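Local coordinates for protein amidohydrolase 2 (Bifidobacterium longum subsp. infantis, PDB 6UVZ) that is probably a hydrolase of the metal-dependent amidohydrolase superfamily, with a TIM-barrel fold and no firmly assigned substrate, at residues A[86-94]-A[115-125]; A[155-164]-A[185-194]. All coordinates share one frame; numbering follows the deposited sequence.

The two interactions illustrate how one barrel-type domain uses different chemistry in its core and at its margin. Interaction 2 is buried near the centre of the chain: two neighbouring strands, 159-161 and 187-191, are joined mainly by backbone hydrogen bonds, with a lysine reaching a carboxylate on the inner side. Interaction 1 lies farther out and is only partly buried. There the loop 86-94, after strand 80-86, rests on the first turns of helix 119-131 through charged groups at one end and mostly nonpolar or C-H contacts along the rest. No element is shared, and the segments of interaction 1 precede those of interaction 2, yet the two meet where the backbone oxygen of Leu125 packs against the Val157 side chain.

Interaction 1: residues A[86-94]-A[115-125]; sequences QGRVSPWMR and RALEPEFIAGL
Arg88 lays its guanidinium over one face of that of Arg115, the planes 34° apart. CG lies anti to the backbone N (chi1 -177°) and the chain runs on extended as far as NE, which carries the guanidinium to the neighbouring arginine. The closeness of two cations is probably offset by the nearby carboxylates: Arg115 NH1 donates a nearly straight bond (175°) to Glu120 OE2 at 2.8 Å and another to Glu118 OE2 at 2.9 Å. Arg88 NH2 joins this salt-bridge network through a long pairing with Glu120 OE2 at 3.9 Å, while Glu104 binds Arg115 NE.

Val89 points toward the helix, and its CG1 makes an off-centre CH-pi contact with the Phe121 ring, 4.2 Å from the centroid. At Ser90 the backbone passes directly over Gly124, where a side chain would probably have little room against Val89 and Ser90; Ser90 CA also directs its hydrogen to Glu120 O. Pro91 CG then rests on Ala123 CB at 3.7 Å, and the edge of the Trp92 ring meets Glu120 OE1.

The loop following strand 80-86 thus lies along the start of helix 119-131. Ile122 and Leu125 of this helix, with Ala116 and Leu117 just before it, pack against helix 144-153.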
ATOM      1  N   GLN A  86       6.056   9.746  -4.017  1.00 25.95           N
ATOM      2  CA  GLN A  86       6.148  10.391  -2.717  1.00 36.57           C
ATOM      3  C   GLN A  86       5.940  11.899  -2.823  1.00 37.38           C
ATOM      4  O   GLN A  86       6.081  12.504  -3.889  1.00 27.07           O
ATOM      5  CB  GLN A  86       7.496  10.094  -2.055  1.00 36.40           C
ATOM      6  CG  GLN A  86       8.712  10.563  -2.834  1.00 51.68           C
ATOM      7  CD  GLN A  86      10.005  10.319  -2.079  1.00 74.64           C
ATOM      8  OE1 GLN A  86      11.014   9.922  -2.662  1.00 89.31           O
ATOM      9  NE2 GLN A  86       9.982  10.559  -0.773  1.00 59.47           N
ATOM     10  N   GLY A  87       5.599  12.500  -1.690  1.00 35.24           N
ATOM     11  CA  GLY A  87       5.370  13.932  -1.627  1.00 43.09           C
ATOM     12  C   GLY A  87       5.004  14.331  -0.215  1.00 33.39           C
ATOM     13  O   GLY A  87       4.808  13.488   0.666  1.00 34.74           O
ATOM     14  N   ARG A  88       4.920  15.644  -0.010  1.00 33.13           N
ATOM     15  CA  ARG A  88       4.539  16.223   1.271  1.00 28.56           C
ATOM     16  C   ARG A  88       3.137  16.806   1.144  1.00 30.34           C
ATOM     17  O   ARG A  88       2.915  17.725   0.350  1.00 40.98           O
ATOM     18  CB  ARG A  88       5.538  17.295   1.709  1.00 37.15           C
ATOM     19  CG  ARG A  88       5.247  17.892   3.076  1.00 68.12           C
ATOM     20  CD  ARG A  88       6.368  18.813   3.530  1.00 76.19           C
ATOM     21  NE  ARG A  88       6.075  19.433   4.818  1.00 82.76           N
ATOM     22  CZ  ARG A  88       6.329  18.868   5.995  1.00 86.48           C
ATOM     23  NH1 ARG A  88       6.881  17.664   6.051  1.00 71.94           N
ATOM     24  NH2 ARG A  88       6.028  19.507   7.117  1.00 99.21           N
ATOM     25  N   VAL A  89       2.203  16.272   1.927  1.00 22.85           N
ATOM     26  CA  VAL A  89       0.793  16.627   1.789  1.00 27.23           C
ATOM     27  C   VAL A  89       0.589  18.086   2.172  1.00 30.57           C
ATOM     28  O   VAL A  89       0.936  18.508   3.282  1.00 35.45           O
ATOM     29  CB  VAL A  89      -0.088  15.702   2.636  1.00 29.82           C
ATOM     30  CG1 VAL A  89      -1.515  16.222   2.678  1.00 22.91           C
ATOM     31  CG2 VAL A  89      -0.048  14.287   2.085  1.00 18.24           C
ATOM     32  N   SER A  90       0.016  18.858   1.256  1.00 31.08           N
ATOM     33  CA  SER A  90      -0.317  20.258   1.473  1.00 29.89           C
ATOM     34  C   SER A  90      -1.200  20.717   0.315  1.00 36.71           C
ATOM     35  O   SER A  90      -1.143  20.138  -0.772  1.00 31.59           O
ATOM     36  CB  SER A  90       0.945  21.132   1.566  1.00 30.72           C
ATOM     37  OG  SER A  90       1.621  21.186   0.322  1.00 45.09           O
ATOM     38  N   PRO A  91      -2.023  21.748   0.526  1.00 44.48           N
ATOM     39  CA  PRO A  91      -2.862  22.250  -0.573  1.00 38.10           C
ATOM     40  C   PRO A  91      -2.075  23.014  -1.630  1.00 37.86           C
ATOM     41  O   PRO A  91      -2.660  23.611  -2.539  1.00 35.85           O
ATOM     42  CB  PRO A  91      -3.873  23.156   0.144  1.00 32.10           C
ATOM     43  CG  PRO A  91      -3.201  23.547   1.410  1.00 23.71           C
ATOM     44  CD  PRO A  91      -2.350  22.385   1.813  1.00 34.19           C
ATOM     45  N   TRP A  92      -0.743  23.002  -1.514  1.00 27.85           N
ATOM     46  CA  TRP A  92       0.146  23.574  -2.520  1.00 26.92           C
ATOM     47  C   TRP A  92       1.241  22.588  -2.915  1.00 26.46           C
ATOM     48  O   TRP A  92       2.305  23.006  -3.383  1.00 27.85           O
ATOM     49  CB  TRP A  92       0.772  24.876  -2.016  1.00 16.48           C
ATOM     50  CG  TRP A  92       1.531  24.697  -0.739  1.00 27.30           C
ATOM     51  CD1 TRP A  92       2.827  24.290  -0.604  1.00 16.35           C
ATOM     52  CD2 TRP A  92       1.035  24.906   0.588  1.00 30.93           C
ATOM     53  NE1 TRP A  92       3.169  24.237   0.724  1.00 25.33           N
ATOM     54  CE2 TRP A  92       2.087  24.610   1.478  1.00 24.47           C
ATOM     55  CE3 TRP A  92      -0.194  25.318   1.110  1.00 32.25           C
ATOM     56  CZ2 TRP A  92       1.946  24.710   2.860  1.00 19.82           C
ATOM     57  CZ3 TRP A  92      -0.332  25.417   2.484  1.00 37.25           C
ATOM     58  CH2 TRP A  92       0.733  25.117   3.341  1.00 30.36           C
HETATM   59  N   MSE A  93       1.000  21.294  -2.736  1.00 22.21           N
HETATM   60  CA  MSE A  93       2.034  20.278  -2.892  1.00 21.97           C
HETATM   61  C   MSE A  93       2.445  20.047  -4.341  1.00 26.08           C
HETATM   62  O   MSE A  93       1.641  20.195  -5.262  1.00 31.36           O
HETATM   63  CB  MSE A  93       1.563  18.958  -2.278  1.00 20.32           C
HETATM   64  CG  MSE A  93       0.325  18.372  -2.937  1.00 19.78           C
HETATM   65 SE   MSE A  93      -0.429  16.888  -1.923  0.61 28.43          SE
HETATM   66  CE  MSE A  93       1.143  15.740  -1.875  1.00 17.36           C
ATOM     67  N   ARG A  94       3.711  19.681  -4.529  1.00 31.60           N
ATOM     68  CA  ARG A  94       4.229  19.306  -5.840  1.00 27.78           C
ATOM     69  C   ARG A  94       3.910  17.836  -6.087  1.00 25.07           C
ATOM     70  O   ARG A  94       4.426  16.955  -5.392  1.00 33.39           O
ATOM     71  CB  ARG A  94       5.731  19.562  -5.912  1.00 15.69           C
ATOM     72  CG  ARG A  94       6.121  21.032  -5.891  1.00 29.29           C
ATOM     73  CD  ARG A  94       6.094  21.630  -7.288  1.00 26.26           C
ATOM     74  NE  ARG A  94       6.451  23.047  -7.284  1.00 27.56           N
ATOM     75  CZ  ARG A  94       6.703  23.757  -8.380  1.00 25.06           C
ATOM     76  NH1 ARG A  94       6.645  23.182  -9.573  1.00 21.71           N
ATOM     77  NH2 ARG A  94       7.016  25.041  -8.282  1.00 24.27           N
ATOM     78  N   ARG A 115       2.168  14.976  12.623  1.00 69.87           N
ATOM     79  CA  ARG A 115       2.005  15.493  11.268  1.00 54.43           C
ATOM     80  C   ARG A 115       0.546  15.459  10.825  1.00 51.80           C
ATOM     81  O   ARG A 115       0.078  16.371  10.133  1.00 57.72           O
ATOM     82  CB  ARG A 115       2.884  14.695  10.304  1.00 53.72           C
ATOM     83  CG  ARG A 115       2.612  14.945   8.829  1.00 52.18           C
ATOM     84  CD  ARG A 115       2.888  16.385   8.436  1.00 44.35           C
ATOM     85  NE  ARG A 115       2.624  16.612   7.018  1.00 54.30           N
ATOM     86  CZ  ARG A 115       2.660  17.804   6.432  1.00 61.08           C
ATOM     87  NH1 ARG A 115       2.946  18.886   7.142  1.00 61.67           N
ATOM     88  NH2 ARG A 115       2.406  17.914   5.136  1.00 72.80           N
ATOM     89  N   ALA A 116      -0.191  14.420  11.222  1.00 57.83           N
ATOM     90  CA  ALA A 116      -1.576  14.278  10.785  1.00 63.18           C
ATOM     91  C   ALA A 116      -2.496  15.324  11.401  1.00 64.95           C
ATOM     92  O   ALA A 116      -3.617  15.504  10.916  1.00 72.02           O
ATOM     93  CB  ALA A 116      -2.091  12.878  11.117  1.00 68.28           C
ATOM     94  N   LEU A 117      -2.054  16.011  12.452  1.00 58.89           N
ATOM     95  CA  LEU A 117      -2.867  17.019  13.118  1.00 55.91           C
ATOM     96  C   LEU A 117      -2.625  18.426  12.589  1.00 48.84           C
ATOM     97  O   LEU A 117      -3.323  19.356  13.007  1.00 54.34           O
ATOM     98  CB  LEU A 117      -2.612  16.987  14.630  1.00 59.20           C
ATOM     99  CG  LEU A 117      -2.950  15.682  15.354  1.00 55.15           C
ATOM    100  CD1 LEU A 117      -2.822  15.852  16.861  1.00 57.04           C
ATOM    101  CD2 LEU A 117      -4.342  15.198  14.981  1.00 61.98           C
ATOM    102  N   GLU A 118      -1.664  18.607  11.687  1.00 38.55           N
ATOM    103  CA  GLU A 118      -1.407  19.932  11.145  1.00 30.53           C
ATOM    104  C   GLU A 118      -2.505  20.313  10.154  1.00 43.99           C
ATOM    105  O   GLU A 118      -2.983  19.461   9.397  1.00 49.05           O
ATOM    106  CB  GLU A 118      -0.042  19.980  10.461  1.00 32.34           C
ATOM    107  CG  GLU A 118       1.090  19.403  11.297  1.00 49.47           C
ATOM    108  CD  GLU A 118       2.454  19.885  10.847  1.00 69.66           C
ATOM    109  OE1 GLU A 118       2.865  20.988  11.266  1.00 80.27           O
ATOM    110  OE2 GLU A 118       3.114  19.169  10.066  1.00 71.50           O
ATOM    111  N   PRO A 119      -2.932  21.579  10.139  1.00 40.91           N
ATOM    112  CA  PRO A 119      -4.022  21.967   9.230  1.00 30.91           C
ATOM    113  C   PRO A 119      -3.648  21.878   7.763  1.00 40.41           C
ATOM    114  O   PRO A 119      -4.527  21.624   6.931  1.00 44.05           O
ATOM    115  CB  PRO A 119      -4.329  23.414   9.642  1.00 26.13           C
ATOM    116  CG  PRO A 119      -3.718  23.577  10.993  1.00 40.13           C
ATOM    117  CD  PRO A 119      -2.521  22.687  11.013  1.00 45.61           C
ATOM    118  N   GLU A 120      -2.375  22.086   7.414  1.00 29.25           N
ATOM    119  CA  GLU A 120      -1.977  21.959   6.017  1.00 24.73           C
ATOM    120  C   GLU A 120      -2.058  20.513   5.546  1.00 33.09           C
ATOM    121  O   GLU A 120      -2.241  20.261   4.350  1.00 41.67           O
ATOM    122  CB  GLU A 120      -0.566  22.514   5.811  1.00 21.33           C
ATOM    123  CG  GLU A 120       0.550  21.632   6.348  1.00 31.17           C
ATOM    124  CD  GLU A 120       1.926  22.193   6.050  1.00 48.93           C
ATOM    125  OE1 GLU A 120       2.060  23.432   5.973  1.00 52.84           O
ATOM    126  OE2 GLU A 120       2.873  21.395   5.885  1.00 50.36           O
ATOM    127  N   PHE A 121      -1.929  19.555   6.467  1.00 34.36           N
ATOM    128  CA  PHE A 121      -2.120  18.156   6.102  1.00 30.67           C
ATOM    129  C   PHE A 121      -3.591  17.858   5.840  1.00 40.19           C
ATOM    130  O   PHE A 121      -3.924  17.137   4.892  1.00 48.93           O
ATOM    131  CB  PHE A 121      -1.571  17.249   7.204  1.00 33.28           C
ATOM    132  CG  PHE A 121      -1.558  15.790   6.841  1.00 30.63           C
ATOM    133  CD1 PHE A 121      -0.488  15.246   6.151  1.00 26.90           C
ATOM    134  CD2 PHE A 121      -2.609  14.961   7.198  1.00 28.57           C
ATOM    135  CE1 PHE A 121      -0.470  13.904   5.816  1.00 27.87           C
ATOM    136  CE2 PHE A 121      -2.597  13.618   6.866  1.00 28.39           C
ATOM    137  CZ  PHE A 121      -1.526  13.090   6.175  1.00 30.52           C
ATOM    138  N   ILE A 122      -4.482  18.407   6.667  1.00 40.97           N
ATOM    139  CA  ILE A 122      -5.914  18.221   6.451  1.00 33.98           C
ATOM    140  C   ILE A 122      -6.351  18.915   5.166  1.00 35.94           C
ATOM    141  O   ILE A 122      -7.086  18.344   4.351  1.00 30.29           O
ATOM    142  CB  ILE A 122      -6.710  18.733   7.666  1.00 31.65           C
ATOM    143  CG1 ILE A 122      -6.202  18.080   8.952  1.00 42.08           C
ATOM    144  CG2 ILE A 122      -8.195  18.466   7.479  1.00 19.89           C
ATOM    145  CD1 ILE A 122      -6.329  16.577   8.963  1.00 41.47           C
ATOM    146  N   ALA A 123      -5.906  20.159   4.969  1.00 33.52           N
ATOM    147  CA  ALA A 123      -6.237  20.878   3.744  1.00 18.81           C
ATOM    148  C   ALA A 123      -5.637  20.202   2.521  1.00 39.75           C
ATOM    149  O   ALA A 123      -6.231  20.241   1.437  1.00 42.30           O
ATOM    150  CB  ALA A 123      -5.762  22.327   3.840  1.00 18.59           C
ATOM    151  N   GLY A 124      -4.466  19.581   2.671  1.00 37.71           N
ATOM    152  CA  GLY A 124      -3.884  18.845   1.563  1.00 31.99           C
ATOM    153  C   GLY A 124      -4.684  17.619   1.180  1.00 32.74           C
ATOM    154  O   GLY A 124      -4.723  17.241   0.006  1.00 31.55           O
ATOM    155  N   LEU A 125      -5.333  16.981   2.159  1.00 27.48           N
ATOM    156  CA  LEU A 125      -6.184  15.834   1.856  1.00 27.83           C
ATOM    157  C   LEU A 125      -7.364  16.242   0.985  1.00 37.42           C
ATOM    158  O   LEU A 125      -7.738  15.518   0.054  1.00 35.66           O
ATOM    159  CB  LEU A 125      -6.672  15.184   3.153  1.00 36.11           C
ATOM    160  CG  LEU A 125      -5.625  14.531   4.058  1.00 37.71           C
ATOM    161  CD1 LEU A 125      -6.205  14.251   5.437  1.00 37.54           C
ATOM    162  CD2 LEU A 125      -5.094  13.250   3.441  1.00 28.72           C
TER

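Interaction 2: residues A[155-164]-A[185-194]; sequences PEVTVIIDHL and PNSYIKVSGD
Lys190 NZ is gripped from several sides: across the contact Asp162 OD1 forms a long salt bridge at 3.8 Å, and Glu136, the carbonyl of Ser11 and His12 ND1 supply further partners. The setting is the beta-alpha-beta unit of strand 159-161, helix 172-181 and strand 187-191, part of the parallel barrel of the TIM type. With CG anti to the carbonyl carbon (chi1 -66°) and the rest extended, the lysine chain runs beside Asp162, pointing the same way, with its CE against Ile160 CG2 at 3.5 Å. With an alanine in place of this lysine, the carboxylates of Asp162 and Glu136 would probably lose their shared cation, and the methyl CG2 of Ile160 its cover from CE.

The strands are laced in parallel register. Val159 N donates to Asn186 O, Tyr188 N to Val159 O at 2.8 Å, and Lys190 N to Ile161 O at 2.9 Å. Ile160 and Tyr188 share one face of the sheet; Val159, Ile161, Ser187 and Ile189 lie on the other, where Ile189 meets helix 199-209.

Beyond the strands, Leu164 CD2 reaches Ile189 CD1 and Val191 CG2. The His163 ring, poorly ordered like Gly193, has Asp162 CB on one face, and Gly193 CA makes a CH-pi contact over the other, as modelled 3.8 Å from the ring centroid. ND1 makes a weak bond to Ser192 OG, whose stronger partner is Ser217. In this superfamily the active site lies at the C-terminal ends of the strands, the end where this histidine sits.

At the N-terminal end, Asn186 adds a side-chain tie: its ND2 donates to Pro155 O at 2.8 Å, with the donor in the carbonyl plane and the acceptor close to the plane of the amide.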
ATOM      1  N   PRO A 155     -13.640  12.874   4.749  1.00 72.35           N
ATOM      2  CA  PRO A 155     -14.149  11.567   4.308  1.00 56.26           C
ATOM      3  C   PRO A 155     -14.148  11.384   2.800  1.00 50.53           C
ATOM      4  O   PRO A 155     -14.340  10.254   2.336  1.00 57.65           O
ATOM      5  CB  PRO A 155     -15.577  11.544   4.865  1.00 50.57           C
ATOM      6  CG  PRO A 155     -15.966  12.981   4.928  1.00 48.38           C
ATOM      7  CD  PRO A 155     -14.712  13.730   5.290  1.00 68.09           C
ATOM      8  N   GLU A 156     -13.934  12.447   2.025  1.00 44.71           N
ATOM      9  CA  GLU A 156     -13.975  12.356   0.573  1.00 46.63           C
ATOM     10  C   GLU A 156     -12.646  11.943  -0.045  1.00 41.53           C
ATOM     11  O   GLU A 156     -12.595  11.700  -1.255  1.00 40.20           O
ATOM     12  CB  GLU A 156     -14.425  13.692  -0.036  1.00 37.18           C
ATOM     13  CG  GLU A 156     -13.497  14.867   0.239  1.00 50.98           C
ATOM     14  CD  GLU A 156     -13.766  15.540   1.573  1.00 66.19           C
ATOM     15  OE1 GLU A 156     -14.562  14.996   2.366  1.00 67.48           O
ATOM     16  OE2 GLU A 156     -13.186  16.617   1.824  1.00 73.88           O
ATOM     17  N   VAL A 157     -11.577  11.856   0.741  1.00 40.25           N
ATOM     18  CA  VAL A 157     -10.287  11.401   0.237  1.00 33.04           C
ATOM     19  C   VAL A 157     -10.188   9.895   0.436  1.00 39.39           C
ATOM     20  O   VAL A 157     -10.679   9.348   1.432  1.00 48.75           O
ATOM     21  CB  VAL A 157      -9.124  12.144   0.927  1.00 23.82           C
ATOM     22  CG1 VAL A 157      -9.015  11.759   2.395  1.00 20.90           C
ATOM     23  CG2 VAL A 157      -7.811  11.878   0.203  1.00 20.13           C
ATOM     24  N   THR A 158      -9.574   9.216  -0.528  1.00 48.96           N
ATOM     25  CA  THR A 158      -9.368   7.776  -0.452  1.00 38.65           C
ATOM     26  C   THR A 158      -8.062   7.503   0.281  1.00 37.46           C
ATOM     27  O   THR A 158      -6.985   7.880  -0.195  1.00 43.16           O
ATOM     28  CB  THR A 158      -9.343   7.154  -1.848  1.00 37.60           C
ATOM     29  OG1 THR A 158     -10.611   7.358  -2.486  1.00 42.48           O
ATOM     30  CG2 THR A 158      -9.059   5.662  -1.762  1.00 20.49           C
ATOM     31  N   VAL A 159      -8.158   6.856   1.439  1.00 32.47           N
ATOM     32  CA  VAL A 159      -7.001   6.521   2.261  1.00 32.32           C
ATOM     33  C   VAL A 159      -6.831   5.010   2.249  1.00 34.67           C
ATOM     34  O   VAL A 159      -7.807   4.266   2.400  1.00 49.46           O
ATOM     35  CB  VAL A 159      -7.155   7.057   3.696  1.00 27.86           C
ATOM     36  CG1 VAL A 159      -8.522   6.692   4.263  1.00 22.00           C
ATOM     37  CG2 VAL A 159      -6.040   6.531   4.588  1.00 32.07           C
ATOM     38  N   ILE A 160      -5.597   4.556   2.054  1.00 28.11           N
ATOM     39  CA  ILE A 160      -5.266   3.136   2.046  1.00 32.87           C
ATOM     40  C   ILE A 160      -4.313   2.885   3.205  1.00 38.20           C
ATOM     41  O   ILE A 160      -3.188   3.404   3.218  1.00 43.31           O
ATOM     42  CB  ILE A 160      -4.649   2.687   0.714  1.00 33.76           C
ATOM     43  CG1 ILE A 160      -5.672   2.782  -0.420  1.00 35.10           C
ATOM     44  CG2 ILE A 160      -4.136   1.267   0.834  1.00 39.98           C
ATOM     45  CD1 ILE A 160      -5.676   4.109  -1.148  1.00 39.82           C
ATOM     46  N   ILE A 161      -4.757   2.095   4.179  1.00 40.71           N
ATOM     47  CA  ILE A 161      -3.948   1.777   5.351  1.00 42.61           C
ATOM     48  C   ILE A 161      -2.939   0.707   4.949  1.00 46.67           C
ATOM     49  O   ILE A 161      -3.313  -0.417   4.606  1.00 49.15           O
ATOM     50  CB  ILE A 161      -4.816   1.308   6.524  1.00 45.36           C
ATOM     51  CG1 ILE A 161      -6.057   2.190   6.673  1.00 46.39           C
ATOM     52  CG2 ILE A 161      -4.014   1.322   7.812  1.00 44.59           C
ATOM     53  CD1 ILE A 161      -5.757   3.639   6.959  1.00 56.55           C
ATOM     54  N   ASP A 162      -1.654   1.052   4.987  1.00 51.02           N
ATOM     55  CA  ASP A 162      -0.606   0.130   4.568  1.00 48.77           C
ATOM     56  C   ASP A 162      -0.279  -0.857   5.680  1.00 63.12           C
ATOM     57  O   ASP A 162      -0.129  -0.470   6.844  1.00 77.06           O
ATOM     58  CB  ASP A 162       0.658   0.893   4.170  1.00 44.07           C
ATOM     59  CG  ASP A 162       0.505   1.636   2.862  1.00 57.79           C
ATOM     60  OD1 ASP A 162      -0.590   1.573   2.264  1.00 63.17           O
ATOM     61  OD2 ASP A 162       1.483   2.281   2.431  1.00 59.87           O
ATOM     62  N   HIS A 163      -0.178  -2.135   5.312  1.00 73.77           N
ATOM     63  CA  HIS A 163       0.394  -3.171   6.175  1.00 84.43           C
ATOM     64  C   HIS A 163      -0.391  -3.329   7.475  1.00 84.42           C
ATOM     65  O   HIS A 163       0.187  -3.424   8.560  1.00 77.95           O
ATOM     66  CB  HIS A 163       1.870  -2.884   6.462  1.00 91.55           C
ATOM     67  CG  HIS A 163       2.712  -2.749   5.231  1.00101.18           C
ATOM     68  ND1 HIS A 163       2.228  -3.002   3.964  1.00101.78           N
ATOM     69  CD2 HIS A 163       4.008  -2.389   5.072  1.00102.30           C
ATOM     70  CE1 HIS A 163       3.188  -2.801   3.080  1.00101.42           C
ATOM     71  NE2 HIS A 163       4.279  -2.429   3.725  1.00102.70           N
ATOM     72  N   LEU A 164      -1.721  -3.359   7.362  1.00 92.06           N
ATOM     73  CA  LEU A 164      -2.613  -3.566   8.505  1.00 95.52           C
ATOM     74  C   LEU A 164      -2.401  -2.516   9.594  1.00106.11           C
ATOM     75  O   LEU A 164      -2.603  -2.788  10.781  1.00106.35           O
ATOM     76  CB  LEU A 164      -2.455  -4.976   9.083  1.00 88.53           C
ATOM     77  CG  LEU A 164      -2.828  -6.133   8.154  1.00 83.25           C
ATOM     78  CD1 LEU A 164      -2.297  -7.451   8.696  1.00 83.66           C
ATOM     79  CD2 LEU A 164      -4.335  -6.202   7.961  1.00 70.96           C
ATOM     80  N   PRO A 185     -16.084   6.157   4.562  1.00 49.74           N
ATOM     81  CA  PRO A 185     -16.612   5.570   3.321  1.00 44.01           C
ATOM     82  C   PRO A 185     -15.547   5.201   2.301  1.00 54.40           C
ATOM     83  O   PRO A 185     -15.796   4.312   1.475  1.00 60.66           O
ATOM     84  CB  PRO A 185     -17.536   6.669   2.781  1.00 41.04           C
ATOM     85  CG  PRO A 185     -16.961   7.933   3.322  1.00 41.90           C
ATOM     86  CD  PRO A 185     -16.405   7.591   4.679  1.00 49.36           C
ATOM     87  N   ASN A 186     -14.379   5.842   2.319  1.00 58.96           N
ATOM     88  CA  ASN A 186     -13.348   5.602   1.315  1.00 46.47           C
ATOM     89  C   ASN A 186     -12.040   5.126   1.939  1.00 45.25           C
ATOM     90  O   ASN A 186     -10.958   5.415   1.425  1.00 40.19           O
ATOM     91  CB  ASN A 186     -13.113   6.855   0.472  1.00 44.41           C
ATOM     92  CG  ASN A 186     -14.370   7.324  -0.231  1.00 49.45           C
ATOM     93  OD1 ASN A 186     -14.781   6.749  -1.239  1.00 53.49           O
ATOM     94  ND2 ASN A 186     -14.987   8.375   0.296  1.00 56.79           N
ATOM     95  N   SER A 187     -12.124   4.391   3.045  1.00 48.26           N
ATOM     96  CA  SER A 187     -10.942   3.839   3.689  1.00 46.71           C
ATOM     97  C   SER A 187     -10.709   2.410   3.217  1.00 50.67           C
ATOM     98  O   SER A 187     -11.657   1.663   2.963  1.00 54.17           O
ATOM     99  CB  SER A 187     -11.089   3.871   5.211  1.00 56.16           C
ATOM    100  OG  SER A 187     -12.200   3.098   5.632  1.00 67.93           O
ATOM    101  N   TYR A 188      -9.437   2.042   3.089  1.00 49.23           N
ATOM    102  CA  TYR A 188      -9.048   0.702   2.677  1.00 44.08           C
ATOM    103  C   TYR A 188      -7.825   0.282   3.476  1.00 44.50           C
ATOM    104  O   TYR A 188      -7.030   1.121   3.903  1.00 50.48           O
ATOM    105  CB  TYR A 188      -8.743   0.631   1.173  1.00 38.62           C
ATOM    106  CG  TYR A 188      -9.934   0.918   0.285  1.00 38.80           C
ATOM    107  CD1 TYR A 188     -10.720  -0.114  -0.211  1.00 33.68           C
ATOM    108  CD2 TYR A 188     -10.268   2.221  -0.063  1.00 31.49           C
ATOM    109  CE1 TYR A 188     -11.807   0.142  -1.025  1.00 33.60           C
ATOM    110  CE2 TYR A 188     -11.354   2.487  -0.875  1.00 39.02           C
ATOM    111  CZ  TYR A 188     -12.119   1.444  -1.354  1.00 46.18           C
ATOM    112  OH  TYR A 188     -13.200   1.705  -2.164  1.00 55.09           O
ATOM    113  N   ILE A 189      -7.679  -1.025   3.675  1.00 38.06           N
ATOM    114  CA  ILE A 189      -6.581  -1.574   4.459  1.00 45.06           C
ATOM    115  C   ILE A 189      -5.974  -2.753   3.709  1.00 49.62           C
ATOM    116  O   ILE A 189      -6.693  -3.568   3.118  1.00 51.59           O
ATOM    117  CB  ILE A 189      -7.048  -1.987   5.873  1.00 46.81           C
ATOM    118  CG1 ILE A 189      -5.867  -2.482   6.711  1.00 54.63           C
ATOM    119  CG2 ILE A 189      -8.159  -3.026   5.801  1.00 42.63           C
ATOM    120  CD1 ILE A 189      -6.189  -2.641   8.180  1.00 56.20           C
ATOM    121  N   LYS A 190      -4.647  -2.831   3.719  1.00 36.53           N
ATOM    122  CA  LYS A 190      -3.912  -3.891   3.046  1.00 34.38           C
ATOM    123  C   LYS A 190      -3.514  -4.968   4.044  1.00 54.99           C
ATOM    124  O   LYS A 190      -3.163  -4.668   5.190  1.00 67.50           O
ATOM    125  CB  LYS A 190      -2.662  -3.336   2.363  1.00 35.97           C
ATOM    126  CG  LYS A 190      -2.948  -2.392   1.215  1.00 36.20           C
ATOM    127  CD  LYS A 190      -1.664  -1.793   0.676  1.00 30.98           C
ATOM    128  CE  LYS A 190      -1.919  -1.051  -0.618  1.00 34.03           C
ATOM    129  NZ  LYS A 190      -0.743  -0.251  -1.052  1.00 35.42           N
ATOM    130  N   VAL A 191      -3.563  -6.220   3.604  1.00 56.33           N
ATOM    131  CA  VAL A 191      -3.169  -7.357   4.433  1.00 53.96           C
ATOM    132  C   VAL A 191      -1.763  -7.752   3.992  1.00 62.98           C
ATOM    133  O   VAL A 191      -1.574  -8.631   3.147  1.00 56.22           O
ATOM    134  CB  VAL A 191      -4.156  -8.517   4.322  1.00 41.04           C
ATOM    135  CG1 VAL A 191      -3.791  -9.614   5.312  1.00 45.30           C
ATOM    136  CG2 VAL A 191      -5.568  -8.027   4.567  1.00 39.09           C
ATOM    137  N   SER A 192      -0.764  -7.086   4.571  1.00 72.22           N
ATOM    138  CA  SER A 192       0.631  -7.394   4.265  1.00 79.93           C
ATOM    139  C   SER A 192       1.495  -6.858   5.407  1.00 81.18           C
ATOM    140  O   SER A 192       1.027  -6.754   6.546  1.00 75.63           O
ATOM    141  CB  SER A 192       0.995  -6.819   2.882  1.00 81.25           C
ATOM    142  OG  SER A 192       0.818  -5.413   2.853  1.00 82.04           O
ATOM    143  N   GLY A 193       2.744  -6.517   5.100  1.00 86.93           N
ATOM    144  CA  GLY A 193       3.643  -5.972   6.100  1.00 89.81           C
ATOM    145  C   GLY A 193       5.058  -6.499   5.988  1.00 97.11           C
ATOM    146  O   GLY A 193       5.334  -7.392   5.182  1.00 98.53           O
ATOM    147  N   ASP A 194       5.966  -5.952   6.796  1.00100.81           N
ATOM    148  CA  ASP A 194       7.345  -6.419   6.827  1.00105.00           C
ATOM    149  C   ASP A 194       7.512  -7.708   7.620  1.00108.23           C
ATOM    150  O   ASP A 194       8.647  -8.162   7.804  1.00105.20           O
ATOM    151  CB  ASP A 194       8.256  -5.334   7.407  1.00107.26           C
ATOM    152  CG  ASP A 194       8.174  -4.031   6.636  1.00103.36           C
ATOM    153  OD1 ASP A 194       7.313  -3.923   5.738  1.00100.74           O
ATOM    154  OD2 ASP A 194       8.972  -3.115   6.928  1.00 97.64           O
TER